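Local coordinates for protein EF0056 (Enterococcus faecalis, PDB 6ORI) that is an enterococcal surface protein whose immunoglobulin-like N-terminal region is of unknown function, though it is probably linked to biofilm formation, at residues G48-F53 and N139-F144; A79-K84 and T143-L148. All coordinates share one frame; numbering follows the deposited sequence.

Contact 1: residues G48-F53 and N139-F144; sequences GNTIDF and NGVITF
Phe53 lays its ring flat over the backbone of Gly140: the glycine CA sits 3.5 Å from the ring centroid and 11° off the ring normal, a CH-pi contact made over the face. The first torsion of Phe53 (chi1 70°) sets CG between its own N and carbonyl carbon, which swings the ring across to the partner strand. Glycine suits the place opposite, since with no side chain its CA can come directly against the ring face. One corner of the same ring, CE2, reaches CG1 of Ile142 at 3.8 Å. Ile51 and Ile142 lie on the same face of the sheet as Phe53, and the far end of Ile51, its CD1, comes obliquely to CE1 of Phe144 at 3.7 Å. Branched and aromatic residues thus fill the buried side, which Phe36 and Pro38 of strand 31-38 and Ile85 of strand 82-87 also cover. The other face carries Thr50, Asp52, Val141 and Thr143. Here the methyl CG2 of Thr50 meets CG1 of Val141 at 3.7 Å, while the solvent-exposed Asp52 runs alongside Val141, its OD1 3.9 Å from Val141 CG2. At the mouth of the pair, Asn49 is bound twice by Phe144: its backbone O accepts from Phe144 N, and its side-chain ND2 gives a hydrogen to Phe144 O at 2.9 Å. That second bond lies in the carbonyl plane and close to the amide plane of Asn49, so the side chain extends the pairing one residue ahead of the start of strand 50-59. Ile51 and Ile142 exchange two backbone bonds in the middle, and Phe53 N donates to Gly140 O. Alternating hydrogen-bonded and non-hydrogen-bonded pairs are characteristic of an antiparallel sheet; apolar residues inward and mixed ones outward are consistent with the immunoglobulin-like fold.

Contact 2: residues A79-K84 and T143-L148; sequences AQYVEK and TFEKNL
A classic beta bulge joins these segments where strand 82-87 starts beside the end of strand 135-144: Glu83 and Lys84 both face Thr143. The O of Thr143 accepts from Glu83 N at 2.8 Å and from Lys84 N at 3.3 Å, and Thr143 N returns a bond to Lys84 O. Before the bulge, Glu145 N donates to Tyr81 O at 2.8 Å, with an N-H...O angle of 161°. The Tyr81 ring is bordered on both faces. Lys146 lays its aliphatic chain over one, CD 4.2 Å from the centroid, and Gln80 CG covers the opposite one. A long lysine suits this place, since its methylenes pack on the ring while the bend at chi4 (-67°) turns the amine aside. The side chain of Glu145 has two conformers; in one of them a water bridges Val82 O and Glu145 OE2. On the buried side, CG2 of Val82 touches CE2 of Phe144 at 3.7 Å, and Leu148 CD2 lies over a face of that phenylalanine. Helix 148-155 completes the surroundings, its Ile151 touching Tyr81, Phe144 and Lys146, while Trp114 of strand 113-117 packs against Val82.

In the fold
From the N terminus, the chain passes through 48-53 and then 79-84 before both find their partners on one later stretch, 139-148. Contact 1 closes the longer loop, with 85 residues between its segments, and contact 2 a shorter one of 58. The shorter span lies within the longer except that its second segment runs on past residue 144. Strand 135-144 lies between strands 50-59 and 82-87, its neighbours on its two edges, and Thr143 and Phe144 belong to both contacts. Beyond it, Gly48 O probably accepts a bond from Leu148 N, bringing the start of helix 148-155 against the loop before strand 50-59.

Contact 1: residues G48-F53 and N139-F144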
ATOM      1  N   GLY A  48      12.284  23.155   0.270  1.00  7.34           N
ATOM      2  CA  GLY A  48      10.948  23.749   0.257  1.00  5.95           C
ATOM      3  C   GLY A  48      10.078  23.176   1.369  1.00  6.17           C
ATOM      4  O   GLY A  48      10.548  22.388   2.203  1.00  7.09           O
ATOM      5  N   ASN A  49       8.807  23.591   1.401  1.00  5.35           N
ATOM      6  CA  ASN A  49       7.905  23.232   2.492  1.00  7.02           C
ATOM      7  C   ASN A  49       6.666  22.495   2.024  1.00  4.81           C
ATOM      8  O   ASN A  49       5.614  22.559   2.670  1.00  4.81           O
ATOM      9  CB  ASN A  49       7.479  24.456   3.302  1.00  5.64           C
ATOM     10  CG  ASN A  49       6.550  25.359   2.544  1.00  6.16           C
ATOM     11  OD1 ASN A  49       6.671  25.552   1.332  1.00  7.87           O
ATOM     12  ND2 ASN A  49       5.602  25.916   3.255  1.00  6.96           N
ATOM     13  N   THR A  50       6.771  21.803   0.903  1.00  5.01           N
ATOM     14  CA  THR A  50       5.622  21.085   0.354  1.00  5.94           C
ATOM     15  C   THR A  50       5.934  19.645  -0.046  1.00  6.28           C
ATOM     16  O   THR A  50       7.034  19.311  -0.478  1.00  5.86           O
ATOM     17  CB  THR A  50       5.028  21.827  -0.873  1.00  6.14           C
ATOM     18  OG1 THR A  50       6.050  22.049  -1.853  1.00  8.41           O
ATOM     19  CG2 THR A  50       4.410  23.138  -0.453  1.00  8.84           C
ATOM     20  N   ILE A  51       4.917  18.805   0.084  1.00  4.75           N
ATOM     21  CA  ILE A  51       4.946  17.471  -0.523  1.00  6.02           C
ATOM     22  C   ILE A  51       3.771  17.366  -1.486  1.00  5.25           C
ATOM     23  O   ILE A  51       2.618  17.526  -1.076  1.00  5.66           O
ATOM     24  CB  ILE A  51       4.869  16.361   0.538  1.00  5.52           C
ATOM     25  CG1 ILE A  51       6.108  16.382   1.432  1.00  6.13           C
ATOM     26  CG2 ILE A  51       4.667  14.973  -0.115  1.00  7.23           C
ATOM     27  CD1 ILE A  51       6.026  15.443   2.616  1.00  6.75           C
ATOM     28  N   ASP A  52       4.057  17.087  -2.752  1.00  5.69           N
ATOM     29  CA  ASP A  52       3.029  16.895  -3.756  1.00  6.70           C
ATOM     30  C   ASP A  52       2.517  15.460  -3.685  1.00  4.87           C
ATOM     31  O   ASP A  52       3.296  14.532  -3.387  1.00  5.99           O
ATOM     32  CB  ASP A  52       3.577  17.156  -5.168  1.00  8.89           C
ATOM     33  CG  ASP A  52       3.888  18.623  -5.442  1.00 14.96           C
ATOM     34  OD1 ASP A  52       3.585  19.509  -4.610  1.00 15.28           O
ATOM     35  OD2 ASP A  52       4.426  18.872  -6.540  1.00 24.30           O
ATOM     36  N   PHE A  53       1.245  15.259  -4.026  1.00  4.57           N
ATOM     37  CA  PHE A  53       0.655  13.915  -4.004  1.00  5.10           C
ATOM     38  C   PHE A  53      -0.550  13.842  -4.918  1.00  4.34           C
ATOM     39  O   PHE A  53      -1.080  14.866  -5.332  1.00  5.10           O
ATOM     40  CB  PHE A  53       0.272  13.451  -2.573  1.00  4.72           C
ATOM     41  CG  PHE A  53      -0.908  14.201  -1.962  1.00  5.62           C
ATOM     42  CD1 PHE A  53      -2.213  13.768  -2.121  1.00  4.52           C
ATOM     43  CD2 PHE A  53      -0.682  15.350  -1.229  1.00  5.43           C
ATOM     44  CE1 PHE A  53      -3.259  14.471  -1.545  1.00  5.79           C
ATOM     45  CE2 PHE A  53      -1.721  16.041  -0.635  1.00  3.79           C
ATOM     46  CZ  PHE A  53      -3.005  15.617  -0.803  1.00  5.33           C
ATOM     47  N   ASN A 139      -2.959  17.033  -8.028  1.00  4.35           N
ATOM     48  CA  ASN A 139      -2.468  18.324  -7.534  1.00  6.19           C
ATOM     49  C   ASN A 139      -2.620  18.446  -6.030  1.00  5.12           C
ATOM     50  O   ASN A 139      -2.909  19.516  -5.487  1.00  6.12           O
ATOM     51  CB  ASN A 139      -3.139  19.497  -8.266  1.00  5.72           C
ATOM     52  CG  ASN A 139      -2.902  19.434  -9.735  1.00  8.70           C
ATOM     53  OD1 ASN A 139      -1.786  19.187 -10.176  1.00 12.20           O
ATOM     54  ND2 ASN A 139      -3.952  19.619 -10.502  1.00 11.76           N
ATOM     55  N   GLY A 140      -2.436  17.345  -5.336  1.00  4.13           N
ATOM     56  CA  GLY A 140      -2.409  17.375  -3.886  1.00  5.25           C
ATOM     57  C   GLY A 140      -1.153  18.042  -3.394  1.00  6.22           C
ATOM     58  O   GLY A 140      -0.083  17.840  -3.943  1.00  5.31           O
ATOM     59  N   VAL A 141      -1.284  18.826  -2.338  1.00  4.19           N
ATOM     60  CA  VAL A 141      -0.149  19.500  -1.718  1.00  5.03           C
ATOM     61  C   VAL A 141      -0.335  19.477  -0.211  1.00  4.10           C
ATOM     62  O   VAL A 141      -1.362  19.926   0.303  1.00  4.13           O
ATOM     63  CB  VAL A 141       0.016  20.981  -2.187  1.00  4.88           C
ATOM     64  CG1 VAL A 141       1.218  21.602  -1.506  1.00  6.74           C
ATOM     65  CG2 VAL A 141       0.183  21.077  -3.682  1.00  6.62           C
ATOM     66  N   ILE A 142       0.647  18.917   0.487  1.00  4.30           N
ATOM     67  CA  ILE A 142       0.792  19.107   1.927  1.00  3.24           C
ATOM     68  C   ILE A 142       1.735  20.272   2.133  1.00  4.16           C
ATOM     69  O   ILE A 142       2.871  20.243   1.681  1.00  4.56           O
ATOM     70  CB  ILE A 142       1.381  17.877   2.624  1.00  4.27           C
ATOM     71  CG1 ILE A 142       0.551  16.600   2.356  1.00  5.04           C
ATOM     72  CG2 ILE A 142       1.476  18.137   4.144  1.00  4.86           C
ATOM     73  CD1 ILE A 142       1.262  15.308   2.776  1.00  6.81           C
ATOM     74  N   THR A 143       1.269  21.298   2.820  1.00  4.08           N
ATOM     75  CA  THR A 143       2.063  22.499   3.082  1.00  5.46           C
ATOM     76  C   THR A 143       2.457  22.534   4.552  1.00  4.24           C
ATOM     77  O   THR A 143       1.599  22.453   5.421  1.00  5.70           O
ATOM     78  CB  THR A 143       1.249  23.759   2.737  1.00  5.60           C
ATOM     79  OG1 THR A 143       0.924  23.760   1.352  1.00  6.67           O
ATOM     80  CG2 THR A 143       2.033  25.027   3.038  1.00  7.64           C
ATOM     81  N   PHE A 144       3.745  22.743   4.811  1.00  4.14           N
ATOM     82  CA  PHE A 144       4.308  22.718   6.164  1.00  4.66           C
ATOM     83  C   PHE A 144       4.649  24.109   6.679  1.00  5.40           C
ATOM     84  O   PHE A 144       4.860  25.029   5.901  1.00  4.95           O
ATOM     85  CB  PHE A 144       5.571  21.823   6.197  1.00  5.13           C
ATOM     86  CG  PHE A 144       5.303  20.340   5.986  1.00  4.14           C
ATOM     87  CD1 PHE A 144       5.258  19.816   4.717  1.00  6.67           C
ATOM     88  CD2 PHE A 144       5.084  19.497   7.053  1.00  5.56           C
ATOM     89  CE1 PHE A 144       4.999  18.449   4.527  1.00  5.14           C
ATOM     90  CE2 PHE A 144       4.852  18.151   6.869  1.00  6.62           C
ATOM     91  CZ  PHE A 144       4.786  17.632   5.589  1.00  5.35           C
TER

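Contact 2: residues A79-K84 and T143-L148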
ATOM      1  N   ALA A  79       3.140  15.530  11.084  1.00  6.09           N
ATOM      2  CA  ALA A  79       1.856  16.160  11.345  1.00  5.99           C
ATOM      3  C   ALA A  79       1.998  17.402  12.223  1.00  4.85           C
ATOM      4  O   ALA A  79       1.281  18.401  12.035  1.00  6.84           O
ATOM      5  CB  ALA A  79       0.909  15.161  11.993  1.00  6.49           C
ATOM      6  N   GLN A  80       2.931  17.376  13.161  1.00  6.13           N
ATOM      7  CA  GLN A  80       3.113  18.504  14.066  1.00  7.64           C
ATOM      8  C   GLN A  80       3.411  19.811  13.328  1.00  7.88           C
ATOM      9  O   GLN A  80       3.177  20.887  13.874  1.00  8.93           O
ATOM     10  CB  GLN A  80       4.227  18.187  15.059  1.00  9.75           C
ATOM     11  CG  GLN A  80       5.579  18.052  14.403  1.00  9.52           C
ATOM     12  CD  GLN A  80       6.717  17.755  15.375  1.00 14.05           C
ATOM     13  OE1 GLN A  80       6.755  18.292  16.476  1.00 17.30           O
ATOM     14  NE2 GLN A  80       7.656  16.894  14.952  1.00 16.15           N
ATOM     15  N   TYR A  81       3.902  19.714  12.093  1.00  5.34           N
ATOM     16  CA  TYR A  81       4.270  20.890  11.301  1.00  5.51           C
ATOM     17  C   TYR A  81       3.401  21.122  10.079  1.00  4.76           C
ATOM     18  O   TYR A  81       3.669  22.010   9.281  1.00  5.90           O
ATOM     19  CB  TYR A  81       5.749  20.823  10.868  1.00  8.13           C
ATOM     20  CG  TYR A  81       6.706  20.982  12.038  1.00 12.03           C
ATOM     21  CD1 TYR A  81       6.652  22.116  12.839  1.00 14.15           C
ATOM     22  CD2 TYR A  81       7.635  20.007  12.341  1.00 22.00           C
ATOM     23  CE1 TYR A  81       7.516  22.280  13.912  1.00 27.97           C
ATOM     24  CE2 TYR A  81       8.511  20.166  13.428  1.00 14.11           C
ATOM     25  CZ  TYR A  81       8.439  21.302  14.193  1.00 23.85           C
ATOM     26  OH  TYR A  81       9.298  21.453  15.264  1.00 30.24           O
ATOM     27  N   VAL A  82       2.348  20.343   9.896  1.00  4.65           N
ATOM     28  CA  VAL A  82       1.455  20.550   8.754  1.00  4.65           C
ATOM     29  C   VAL A  82       0.574  21.771   9.001  1.00  6.11           C
ATOM     30  O   VAL A  82      -0.027  21.897  10.067  1.00  7.43           O
ATOM     31  CB  VAL A  82       0.560  19.336   8.488  1.00  5.43           C
ATOM     32  CG1 VAL A  82      -0.493  19.638   7.428  1.00  5.41           C
ATOM     33  CG2 VAL A  82       1.396  18.137   8.049  1.00  6.27           C
ATOM     34  N   GLU A  83       0.523  22.679   8.027  1.00  5.69           N
ATOM     35  CA  GLU A  83      -0.389  23.813   8.089  1.00  6.79           C
ATOM     36  C   GLU A  83      -1.660  23.586   7.302  1.00  6.56           C
ATOM     37  O   GLU A  83      -2.740  23.958   7.757  1.00  9.97           O
ATOM     38  CB  GLU A  83       0.290  25.088   7.587  1.00  9.15           C
ATOM     39  CG  GLU A  83      -0.673  26.281   7.663  1.00 11.59           C
ATOM     40  CD  GLU A  83      -0.011  27.628   7.544  1.00 16.62           C
ATOM     41  OE1 GLU A  83       1.193  27.760   7.847  1.00 18.05           O
ATOM     42  OE2 GLU A  83      -0.725  28.576   7.142  1.00 17.00           O
ATOM     43  N   LYS A  84      -1.554  23.004   6.119  1.00  4.82           N
ATOM     44  CA  LYS A  84      -2.683  22.872   5.222  1.00  5.48           C
ATOM     45  C   LYS A  84      -2.466  21.683   4.292  1.00  5.15           C
ATOM     46  O   LYS A  84      -1.330  21.398   3.926  1.00  5.73           O
ATOM     47  CB  LYS A  84      -2.772  24.201   4.425  1.00 10.19           C
ATOM     48  CG  LYS A  84      -3.637  24.257   3.186  1.00 18.84           C
ATOM     49  CD  LYS A  84      -3.522  25.659   2.498  1.00 13.38           C
ATOM     50  CE  LYS A  84      -2.070  26.096   2.146  1.00 15.45           C
ATOM     51  NZ  LYS A  84      -1.956  27.423   1.386  1.00 15.56           N
ATOM     52  N   THR A 143       1.269  21.298   2.820  1.00  4.08           N
ATOM     53  CA  THR A 143       2.063  22.499   3.082  1.00  5.46           C
ATOM     54  C   THR A 143       2.457  22.534   4.552  1.00  4.24           C
ATOM     55  O   THR A 143       1.599  22.453   5.421  1.00  5.70           O
ATOM     56  CB  THR A 143       1.249  23.759   2.737  1.00  5.60           C
ATOM     57  OG1 THR A 143       0.924  23.760   1.352  1.00  6.67           O
ATOM     58  CG2 THR A 143       2.033  25.027   3.038  1.00  7.64           C
ATOM     59  N   PHE A 144       3.745  22.743   4.811  1.00  4.14           N
ATOM     60  CA  PHE A 144       4.308  22.718   6.164  1.00  4.66           C
ATOM     61  C   PHE A 144       4.649  24.109   6.679  1.00  5.40           C
ATOM     62  O   PHE A 144       4.860  25.029   5.901  1.00  4.95           O
ATOM     63  CB  PHE A 144       5.571  21.823   6.197  1.00  5.13           C
ATOM     64  CG  PHE A 144       5.303  20.340   5.986  1.00  4.14           C
ATOM     65  CD1 PHE A 144       5.258  19.816   4.717  1.00  6.67           C
ATOM     66  CD2 PHE A 144       5.084  19.497   7.053  1.00  5.56           C
ATOM     67  CE1 PHE A 144       4.999  18.449   4.527  1.00  5.14           C
ATOM     68  CE2 PHE A 144       4.852  18.151   6.869  1.00  6.62           C
ATOM     69  CZ  PHE A 144       4.786  17.632   5.589  1.00  5.35           C
ATOM     70  N   GLU A 145       4.731  24.234   8.004  0.53  5.68           N
ATOM     71  CA  GLU A 145       5.097  25.489   8.670  0.53  5.49           C
ATOM     72  C   GLU A 145       6.539  25.888   8.456  0.53  7.53           C
ATOM     73  O   GLU A 145       6.888  27.068   8.575  0.53  7.71           O
ATOM     74  CB  GLU A 145       4.904  25.343  10.178  0.53  3.43           C
ATOM     75  CG  GLU A 145       3.476  25.138  10.602  0.53  5.73           C
ATOM     76  CD  GLU A 145       3.356  24.842  12.088  0.53 13.33           C
ATOM     77  OE1 GLU A 145       4.327  24.311  12.684  0.53 15.49           O
ATOM     78  OE2 GLU A 145       2.287  25.133  12.661  0.53 27.30           O
ATOM     79  N   LYS A 146       7.372  24.889   8.192  1.00  6.64           N
ATOM     80  CA  LYS A 146       8.815  25.065   8.015  1.00  6.62           C
ATOM     81  C   LYS A 146       9.228  24.263   6.809  1.00  7.33           C
ATOM     82  O   LYS A 146       8.528  23.343   6.381  1.00  6.80           O
ATOM     83  CB  LYS A 146       9.599  24.470   9.203  1.00 14.45           C
ATOM     84  CG  LYS A 146       9.329  25.063  10.547  1.00 19.62           C
ATOM     85  CD  LYS A 146      10.073  24.236  11.616  1.00 19.81           C
ATOM     86  CE  LYS A 146       9.780  24.722  13.025  1.00 34.56           C
ATOM     87  NZ  LYS A 146      10.334  26.080  13.269  1.00 54.75           N
ATOM     88  N   ASN A 147      10.400  24.549   6.274  1.00  6.87           N
ATOM     89  CA  ASN A 147      10.929  23.725   5.220  1.00  6.54           C
ATOM     90  C   ASN A 147      11.291  22.316   5.709  1.00  7.51           C
ATOM     91  O   ASN A 147      11.581  22.114   6.891  1.00  7.85           O
ATOM     92  CB  ASN A 147      12.150  24.383   4.599  1.00  7.27           C
ATOM     93  CG  ASN A 147      11.791  25.617   3.799  1.00  8.30           C
ATOM     94  OD1 ASN A 147      10.714  25.703   3.210  1.00  8.30           O
ATOM     95  ND2 ASN A 147      12.696  26.580   3.759  1.00 12.22           N
ATOM     96  N   LEU A 148      11.275  21.360   4.790  1.00  7.14           N
ATOM     97  CA  LEU A 148      11.423  19.973   5.166  1.00  6.59           C
ATOM     98  C   LEU A 148      12.820  19.658   5.683  1.00  8.54           C
ATOM     99  O   LEU A 148      12.947  18.803   6.558  1.00  7.43           O
ATOM    100  CB  LEU A 148      11.021  19.091   3.995  1.00  9.24           C
ATOM    101  CG  LEU A 148       9.490  19.050   3.899  1.00 10.03           C
ATOM    102  CD1 LEU A 148       9.029  18.726   2.494  1.00 12.28           C
ATOM    103  CD2 LEU A 148       8.918  18.048   4.890  1.00  9.64           C
TER
HETATM  104  O   HOH W   1       0.713  22.953  12.409  1.00 25.54           O
HETATM  105  O   HOH W   2       1.190  27.657  10.742  1.00 29.18           O
HETATM  106  O   HOH W   3      -1.537  22.727   0.765  1.00  7.01           O